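Local coordinates for protein 6-phosphogluconate dehydratase (Shewanella oneidensis, PDB 2GP4) that probably dehydrates 6-phosphogluconate to 2-keto-3-deoxy-6-phosphogluconate in the Entner-Doudoroff pathway, and is seen here as the apo enzyme without its iron-sulfur cluster, at residues A38-Y43 and A334-N339; A42-L47 and I298-N303; L181-L186 and I327-R332. All blocks are in the same frame, centred on the assembly; numbering follows the deposited sequence.

Interaction 1: residues A38-Y43 and A334-N339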
loop_
_atom_site.group_PDB
_atom_site.type_symbol
_atom_site.label_atom_id
_atom_site.label_comp_id
_atom_site.label_asym_id
_atom_site.label_seq_id
_atom_site.Cartn_x
_atom_site.Cartn_y
_atom_site.Cartn_z
ATOM N N ALA A 38 7.811 -22.972 -5.069
ATOM C CA ALA A 38 6.737 -23.942 -5.275
ATOM C C ALA A 38 5.406 -23.275 -5.628
ATOM O O ALA A 38 4.770 -23.630 -6.625
ATOM C CB ALA A 38 6.582 -24.834 -4.046
ATOM N N SER A 39 4.999 -22.306 -4.810
ATOM C CA SER A 39 3.751 -21.573 -5.014
ATOM C C SER A 39 3.703 -20.867 -6.366
ATOM O O SER A 39 2.682 -20.916 -7.052
ATOM C CB SER A 39 3.525 -20.572 -3.883
ATOM O OG SER A 39 4.634 -19.701 -3.750
ATOM N N ARG A 40 4.801 -20.215 -6.751
ATOM C CA ARG A 40 4.867 -19.539 -8.048
ATOM C C ARG A 40 4.804 -20.521 -9.223
ATOM O O ARG A 40 4.149 -20.240 -10.231
ATOM C CB ARG A 40 6.108 -18.640 -8.148
ATOM C CG ARG A 40 6.234 -17.847 -9.438
ATOM C CD ARG A 40 5.090 -16.861 -9.650
ATOM N NE ARG A 40 5.336 -16.008 -10.815
ATOM C CZ ARG A 40 4.468 -15.135 -11.325
ATOM N NH1 ARG A 40 3.264 -14.968 -10.790
ATOM N NH2 ARG A 40 4.809 -14.417 -12.388
ATOM N N GLU A 41 5.472 -21.667 -9.087
ATOM C CA GLU A 41 5.415 -22.707 -10.119
ATOM C C GLU A 41 3.998 -23.244 -10.310
ATOM O O GLU A 41 3.578 -23.502 -11.440
ATOM C CB GLU A 41 6.401 -23.848 -9.828
ATOM C CG GLU A 41 7.808 -23.583 -10.373
ATOM C CD GLU A 41 8.897 -24.480 -9.767
ATOM O OE1 GLU A 41 8.622 -25.212 -8.786
ATOM O OE2 GLU A 41 10.044 -24.438 -10.277
ATOM N N ALA A 42 3.262 -23.380 -9.209
ATOM C CA ALA A 42 1.898 -23.905 -9.247
ATOM C C ALA A 42 0.921 -22.890 -9.838
ATOM O O ALA A 42 0.011 -23.258 -10.592
ATOM C CB ALA A 42 1.446 -24.358 -7.857
ATOM N N TYR A 43 1.123 -21.617 -9.499
ATOM C CA TYR A 43 0.338 -20.534 -10.065
ATOM C C TYR A 43 0.481 -20.499 -11.586
ATOM O O TYR A 43 -0.518 -20.521 -12.309
ATOM C CB TYR A 43 0.724 -19.182 -9.444
ATOM C CG TYR A 43 -0.063 -18.014 -10.000
ATOM C CD1 TYR A 43 -1.422 -17.871 -9.720
ATOM C CD2 TYR A 43 0.545 -17.067 -10.825
ATOM C CE1 TYR A 43 -2.153 -16.812 -10.229
ATOM C CE2 TYR A 43 -0.182 -15.993 -11.341
ATOM C CZ TYR A 43 -1.533 -15.875 -11.034
ATOM O OH TYR A 43 -2.271 -14.835 -11.538
ATOM N N ALA A 334 -0.662 -14.247 -6.578
ATOM C CA ALA A 334 0.168 -14.603 -7.731
ATOM C C ALA A 334 1.253 -15.617 -7.392
ATOM O O ALA A 334 2.204 -15.795 -8.163
ATOM C CB ALA A 334 0.781 -13.346 -8.338
ATOM N N GLY A 335 1.115 -16.274 -6.239
ATOM C CA GLY A 335 2.063 -17.302 -5.809
ATOM C C GLY A 335 3.367 -16.770 -5.235
ATOM O O GLY A 335 4.330 -17.525 -5.059
ATOM N N ILE A 336 3.395 -15.474 -4.929
ATOM C CA ILE A 336 4.599 -14.817 -4.434
ATOM C C ILE A 336 4.471 -14.493 -2.949
ATOM O O ILE A 336 3.526 -13.822 -2.531
ATOM C CB ILE A 336 4.915 -13.543 -5.257
ATOM C CG1 ILE A 336 5.097 -13.914 -6.736
ATOM C CG2 ILE A 336 6.170 -12.854 -4.728
ATOM C CD1 ILE A 336 4.730 -12.817 -7.718
ATOM N N ILE A 337 5.425 -14.980 -2.159
ATOM C CA ILE A 337 5.379 -14.829 -0.706
ATOM C C ILE A 337 6.364 -13.765 -0.223
ATOM O O ILE A 337 7.577 -13.945 -0.327
ATOM C CB ILE A 337 5.644 -16.178 0.017
ATOM C CG1 ILE A 337 4.772 -17.291 -0.589
ATOM C CG2 ILE A 337 5.432 -16.027 1.533
ATOM C CD1 ILE A 337 4.957 -18.674 0.027
ATOM N N VAL A 338 5.822 -12.664 0.302
ATOM C CA VAL A 338 6.606 -11.545 0.836
ATOM C C VAL A 338 6.260 -11.317 2.314
ATOM O O VAL A 338 5.085 -11.331 2.688
ATOM C CB VAL A 338 6.330 -10.231 0.037
ATOM C CG1 VAL A 338 7.020 -9.028 0.678
ATOM C CG2 VAL A 338 6.756 -10.366 -1.422
ATOM N N ASN A 339 7.273 -11.116 3.156
ATOM C CA ASN A 339 7.029 -10.843 4.578
ATOM C C ASN A 339 7.629 -9.511 5.067
ATOM O O ASN A 339 8.210 -8.765 4.283
ATOM C CB ASN A 339 7.449 -12.040 5.460
ATOM C CG ASN A 339 8.939 -12.386 5.349
ATOM O OD1 ASN A 339 9.331 -13.538 5.572
ATOM N ND2 ASN A 339 9.770 -11.402 5.018
#

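Interaction 2: residues A42-L47 and I298-N303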
loop_
_atom_site.group_PDB
_atom_site.type_symbol
_atom_site.label_atom_id
_atom_site.label_comp_id
_atom_site.label_asym_id
_atom_site.label_seq_id
_atom_site.Cartn_x
_atom_site.Cartn_y
_atom_site.Cartn_z
ATOM N N ALA A 42 3.262 -23.380 -9.209
ATOM C CA ALA A 42 1.898 -23.905 -9.247
ATOM C C ALA A 42 0.921 -22.890 -9.838
ATOM O O ALA A 42 0.011 -23.258 -10.592
ATOM C CB ALA A 42 1.446 -24.358 -7.857
ATOM N N TYR A 43 1.123 -21.617 -9.499
ATOM C CA TYR A 43 0.338 -20.534 -10.065
ATOM C C TYR A 43 0.481 -20.499 -11.586
ATOM O O TYR A 43 -0.518 -20.521 -12.309
ATOM C CB TYR A 43 0.724 -19.182 -9.444
ATOM C CG TYR A 43 -0.063 -18.014 -10.000
ATOM C CD1 TYR A 43 -1.422 -17.871 -9.720
ATOM C CD2 TYR A 43 0.545 -17.067 -10.825
ATOM C CE1 TYR A 43 -2.153 -16.812 -10.229
ATOM C CE2 TYR A 43 -0.182 -15.993 -11.341
ATOM C CZ TYR A 43 -1.533 -15.875 -11.034
ATOM O OH TYR A 43 -2.271 -14.835 -11.538
ATOM N N LEU A 44 1.720 -20.462 -12.071
ATOM C CA LEU A 44 1.970 -20.434 -13.521
ATOM C C LEU A 44 1.513 -21.702 -14.251
ATOM O O LEU A 44 1.104 -21.633 -15.406
ATOM C CB LEU A 44 3.439 -20.120 -13.831
ATOM C CG LEU A 44 3.984 -18.797 -13.275
ATOM C CD1 LEU A 44 5.472 -18.666 -13.565
ATOM C CD2 LEU A 44 3.210 -17.587 -13.812
ATOM N N ALA A 45 1.577 -22.847 -13.578
ATOM C CA ALA A 45 1.047 -24.099 -14.133
ATOM C C ALA A 45 -0.470 -24.027 -14.324
ATOM O O ALA A 45 -0.990 -24.437 -15.363
ATOM C CB ALA A 45 1.425 -25.287 -13.252
ATOM N N ALA A 46 -1.167 -23.487 -13.323
ATOM C CA ALA A 46 -2.619 -23.318 -13.382
ATOM C C ALA A 46 -3.023 -22.332 -14.473
ATOM O O ALA A 46 -3.978 -22.582 -15.215
ATOM C CB ALA A 46 -3.155 -22.873 -12.040
ATOM N N LEU A 47 -2.291 -21.219 -14.565
ATOM C CA LEU A 47 -2.478 -20.239 -15.640
ATOM C C LEU A 47 -2.372 -20.874 -17.027
ATOM O O LEU A 47 -3.142 -20.527 -17.928
ATOM C CB LEU A 47 -1.478 -19.087 -15.510
ATOM C CG LEU A 47 -1.958 -17.768 -14.889
ATOM C CD1 LEU A 47 -2.728 -17.959 -13.575
ATOM C CD2 LEU A 47 -0.783 -16.800 -14.712
ATOM N N ILE A 298 -1.451 -10.873 -17.133
ATOM C CA ILE A 298 -1.277 -10.124 -15.878
ATOM C C ILE A 298 -0.566 -10.925 -14.779
ATOM O O ILE A 298 0.209 -10.360 -14.006
ATOM C CB ILE A 298 -2.610 -9.506 -15.353
ATOM C CG1 ILE A 298 -2.321 -8.487 -14.238
ATOM C CG2 ILE A 298 -3.576 -10.592 -14.897
ATOM C CD1 ILE A 298 -3.362 -7.392 -14.090
ATOM N N GLY A 299 -0.817 -12.233 -14.736
ATOM C CA GLY A 299 -0.190 -13.118 -13.759
ATOM C C GLY A 299 1.301 -13.308 -13.971
ATOM O O GLY A 299 1.987 -13.870 -13.113
ATOM N N GLU A 300 1.793 -12.854 -15.126
ATOM C CA GLU A 300 3.220 -12.858 -15.434
ATOM C C GLU A 300 3.832 -11.473 -15.259
ATOM O O GLU A 300 4.977 -11.350 -14.820
ATOM C CB GLU A 300 3.474 -13.353 -16.855
ATOM C CG GLU A 300 3.466 -14.860 -17.003
ATOM C CD GLU A 300 3.912 -15.307 -18.382
ATOM O OE1 GLU A 300 4.341 -14.442 -19.186
ATOM O OE2 GLU A 300 3.835 -16.528 -18.664
ATOM N N VAL A 301 3.068 -10.437 -15.611
ATOM C CA VAL A 301 3.508 -9.056 -15.420
ATOM C C VAL A 301 3.709 -8.800 -13.923
ATOM O O VAL A 301 4.700 -8.193 -13.513
ATOM C CB VAL A 301 2.523 -8.043 -16.041
ATOM C CG1 VAL A 301 2.962 -6.607 -15.749
ATOM C CG2 VAL A 301 2.418 -8.265 -17.542
ATOM N N VAL A 302 2.771 -9.292 -13.116
ATOM C CA VAL A 302 2.976 -9.380 -11.680
ATOM C C VAL A 302 3.915 -10.564 -11.435
ATOM O O VAL A 302 3.573 -11.716 -11.719
ATOM C CB VAL A 302 1.646 -9.543 -10.903
ATOM C CG1 VAL A 302 1.910 -9.771 -9.425
ATOM C CG2 VAL A 302 0.734 -8.317 -11.115
ATOM N N ASN A 303 5.112 -10.255 -10.944
ATOM C CA ASN A 303 6.126 -11.258 -10.632
ATOM C C ASN A 303 6.973 -10.752 -9.477
ATOM O O ASN A 303 6.735 -9.648 -8.985
ATOM C CB ASN A 303 6.997 -11.589 -11.855
ATOM C CG ASN A 303 7.741 -10.377 -12.394
ATOM O OD1 ASN A 303 8.574 -9.784 -11.707
ATOM N ND2 ASN A 303 7.450 -10.012 -13.629
#

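Interaction 3: residues L181-L186 and I327-R332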
loop_
_atom_site.group_PDB
_atom_site.type_symbol
_atom_site.label_atom_id
_atom_site.label_comp_id
_atom_site.label_asym_id
_atom_site.label_seq_id
_atom_site.Cartn_x
_atom_site.Cartn_y
_atom_site.Cartn_z
ATOM N N LEU A 181 -9.263 -5.195 -7.028
ATOM C CA LEU A 181 -9.316 -5.512 -8.456
ATOM C C LEU A 181 -8.129 -6.384 -8.845
ATOM O O LEU A 181 -8.304 -7.402 -9.515
ATOM C CB LEU A 181 -9.330 -4.239 -9.299
ATOM C CG LEU A 181 -10.577 -3.358 -9.239
ATOM C CD1 LEU A 181 -10.220 -1.913 -9.592
ATOM C CD2 LEU A 181 -11.684 -3.893 -10.156
ATOM N N LEU A 182 -6.936 -5.993 -8.391
ATOM C CA LEU A 182 -5.705 -6.722 -8.691
ATOM C C LEU A 182 -5.803 -8.172 -8.231
ATOM O O LEU A 182 -5.558 -9.082 -9.017
ATOM C CB LEU A 182 -4.484 -6.052 -8.043
ATOM C CG LEU A 182 -3.179 -5.927 -8.857
ATOM C CD1 LEU A 182 -1.986 -5.615 -7.957
ATOM C CD2 LEU A 182 -2.875 -7.136 -9.729
ATOM N N ILE A 183 -6.162 -8.374 -6.964
ATOM C CA ILE A 183 -6.339 -9.713 -6.395
ATOM C C ILE A 183 -7.297 -10.545 -7.248
ATOM O O ILE A 183 -6.964 -11.667 -7.641
ATOM C CB ILE A 183 -6.849 -9.658 -4.930
ATOM C CG1 ILE A 183 -5.781 -9.048 -4.017
ATOM C CG2 ILE A 183 -7.222 -11.058 -4.434
ATOM C CD1 ILE A 183 -6.291 -8.583 -2.662
ATOM N N GLY A 184 -8.474 -9.986 -7.538
ATOM C CA GLY A 184 -9.476 -10.667 -8.354
ATOM C C GLY A 184 -8.962 -10.967 -9.748
ATOM O O GLY A 184 -9.200 -12.048 -10.285
ATOM N N ALA A 185 -8.250 -10.004 -10.330
ATOM C CA ALA A 185 -7.684 -10.148 -11.666
ATOM C C ALA A 185 -6.683 -11.303 -11.741
ATOM O O ALA A 185 -6.674 -12.051 -12.720
ATOM C CB ALA A 185 -7.029 -8.861 -12.104
ATOM N N LEU A 186 -5.853 -11.459 -10.711
ATOM C CA LEU A 186 -4.858 -12.534 -10.706
ATOM C C LEU A 186 -5.459 -13.949 -10.675
ATOM O O LEU A 186 -4.771 -14.921 -11.000
ATOM C CB LEU A 186 -3.822 -12.326 -9.598
ATOM C CG LEU A 186 -2.957 -11.069 -9.768
ATOM C CD1 LEU A 186 -2.321 -10.666 -8.439
ATOM C CD2 LEU A 186 -1.904 -11.230 -10.876
ATOM N N ILE A 327 0.063 -5.092 -0.876
ATOM C CA ILE A 327 1.147 -5.602 -1.719
ATOM C C ILE A 327 1.340 -7.090 -1.443
ATOM O O ILE A 327 1.497 -7.882 -2.369
ATOM C CB ILE A 327 2.480 -4.832 -1.481
ATOM C CG1 ILE A 327 2.387 -3.395 -2.019
ATOM C CG2 ILE A 327 3.691 -5.590 -2.089
ATOM C CD1 ILE A 327 3.644 -2.550 -1.776
ATOM N N VAL A 328 1.313 -7.456 -0.164
ATOM C CA VAL A 328 1.483 -8.841 0.283
ATOM C C VAL A 328 0.300 -9.721 -0.152
ATOM O O VAL A 328 0.492 -10.872 -0.558
ATOM C CB VAL A 328 1.697 -8.905 1.827
ATOM C CG1 VAL A 328 1.631 -10.334 2.351
ATOM C CG2 VAL A 328 3.016 -8.278 2.194
ATOM N N ALA A 329 -0.913 -9.171 -0.075
ATOM C CA ALA A 329 -2.117 -9.873 -0.518
ATOM C C ALA A 329 -2.160 -10.049 -2.034
ATOM O O ALA A 329 -2.567 -11.105 -2.534
ATOM C CB ALA A 329 -3.363 -9.158 -0.034
ATOM N N ALA A 330 -1.744 -9.016 -2.765
ATOM C CA ALA A 330 -1.695 -9.095 -4.229
ATOM C C ALA A 330 -0.667 -10.127 -4.667
ATOM O O ALA A 330 -0.958 -10.967 -5.513
ATOM C CB ALA A 330 -1.388 -7.736 -4.841
ATOM N N ALA A 331 0.522 -10.069 -4.069
ATOM C CA ALA A 331 1.605 -10.992 -4.405
ATOM C C ALA A 331 1.237 -12.449 -4.106
ATOM O O ALA A 331 1.518 -13.337 -4.911
ATOM C CB ALA A 331 2.895 -10.603 -3.687
ATOM N N ARG A 332 0.604 -12.676 -2.954
ATOM C CA ARG A 332 0.196 -14.019 -2.542
ATOM C C ARG A 332 -0.748 -14.657 -3.544
ATOM O O ARG A 332 -0.631 -15.846 -3.831
ATOM C CB ARG A 332 -0.437 -14.021 -1.146
ATOM C CG ARG A 332 -0.544 -15.421 -0.519
ATOM C CD ARG A 332 0.837 -16.059 -0.367
ATOM N NE ARG A 332 0.797 -17.515 -0.252
ATOM C CZ ARG A 332 0.795 -18.352 -1.288
ATOM N NH1 ARG A 332 0.809 -17.885 -2.532
ATOM N NH2 ARG A 332 0.777 -19.665 -1.082
#

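Interaction 1: residues A38-Y43 and A334-N339
Y43 lays one face of its ring on the backbone of A334, whose CA sits 3.8 Å from the ring centroid and only 6° off the ring normal, a CH-pi contact centred on the ring. The methyl of A334 reaches the ring at CE2. This is the close-fitting end of the contact. With CG anti to the backbone N, the ring hangs from helix 23-51 over the A334-G335 peptide, and its OH goes on to hydrogen-bond L186 O. R40 grips the same peptide: NH1 donates to A334 O at 3.0 Å with an N-H...O angle of 155°, in the carbonyl plane and on a lone pair, and the oxygen lies near the guanidinium plane. A bend at chi2 (62°) brings the guanidinium to that spot, where NH1 also serves G299 O, while I336 CD1 lies over one face of the group, 4.0 Å from NH1. G335, at positive phi, brings its backbone right against the helix, its CA 4.2 Å from that of R40. Next to R40, S39 OG lies 2.6 Å from G335 O; S36 O is a rival acceptor, so the proton is not settled. Packing thins toward partly exposed I337, whose CG1 and CD1 brush S39 OG at about van der Waals distance. V338 and N339 make no contact with 38-43 and turn to I32 and R35, earlier in the helix. G335 is the C-prime residue of a Schellman motif, with I336 N bonded to A331 O and G335 N to R332 O, and it is on this capped C-terminal end of helix 322-333 that helix 23-51 packs.

Interaction 2: residues A42-L47 and I298-N303
G299 receives the ring edge of Y43 and the methyl tips of L44 and L47. Its CA lies in the plane of the Y43 ring, 3.5 Å from OH, which is itself hydrogen-bonded to L186 O; the G299 carbonyl oxygen is likewise near the ring edge, 3.5 Å from CE2. L47 CD2 comes within 3.8 Å of G299 CA, so that it and Y43 OH both come down on this bare CA. CG of L44 stands anti to the carbonyl carbon (chi1 -58°), which carries CD2 over to G299 O at 4.0 Å. Toward solvent, L44 CD2 also lies 4.2 Å from E300 CG. The contact sets successive turns of the N-terminal helix 23-51 against the short helix 298-301, and no hydrogen bond links these two segments. L47 also puts CD1 over one face of the Y43 ring, offset toward its rim, so that the ring has a neighbour from its own helix. Farther out, R40 NH1 holds G299 O and G299 shares a backbone bond with G189. The turn leaving the short helix is pinned by N303, whose ND2 donates to E300 O at 3.1 Å, nearly straight at 163°, while N303 itself occupies the N-cap position of helix 304-316.

Interaction 3: residues L181-L186 and I327-R332
Two nearly parallel helices of the largely helical N-terminal domain pack here, 179-186 against 322-333, their short segments 9° apart in direction and 8.9 Å apart at closest approach. The spacing is allowed by the small residues A329 and A330 on one helix, against which the other sets three branched side chains. I183 and A330 mark the nearest backbone approach, CA to CA 5.2 Å. L182 CD1 comes obliquely onto the A330 methyl, 3.8 Å from CB. I183 meets the backbone of A330 at a different side from its methyl: CG1, anti to the carbonyl carbon (chi1 -67°), lies 4.1 Å from A330 CA, and the chain runs on until CD1 touches A329 CB at 4.0 Å. One turn after L182, L186 directs CD1 at the backbone of A330, close to its carbonyl oxygen. No hydrogen bond passes from one segment to the other, and these buried helices meet by van der Waals contact between apolar side chains and backbone. Helix 145-160 lies along one side, where R149 touches both I183 and A329 and A153 touches I183. Strand 193-195 covers L181, L182 and A185 through F195 and M193, while helix 304-316 meets I327 and A331 through I311 and I307.

How the interactions relate
Interaction 3 lies deepest, about 12 Å from the centre of the chain, and is apolar between side chains. Interactions 1 and 2 have their centres about 19 and 21 Å out; interaction 1 is buried except for partly exposed I337, while interaction 2 opens to solvent at L44 and E300. These two share helix 23-51 and use it differently: 38-43 binds a loop through hydrogen bonds and a ring face, whereas 42-47 meets a glycine by ring edge and methyls. R40 bridges them. Y43 OH, 2.6 Å from L186 O, probably hydrogen-bonds helix 179-186, the inner partner, to helix 23-51. L186 CD2 packs on G299 and V302, and A331 O receives I336 N, tying interaction 3 to both.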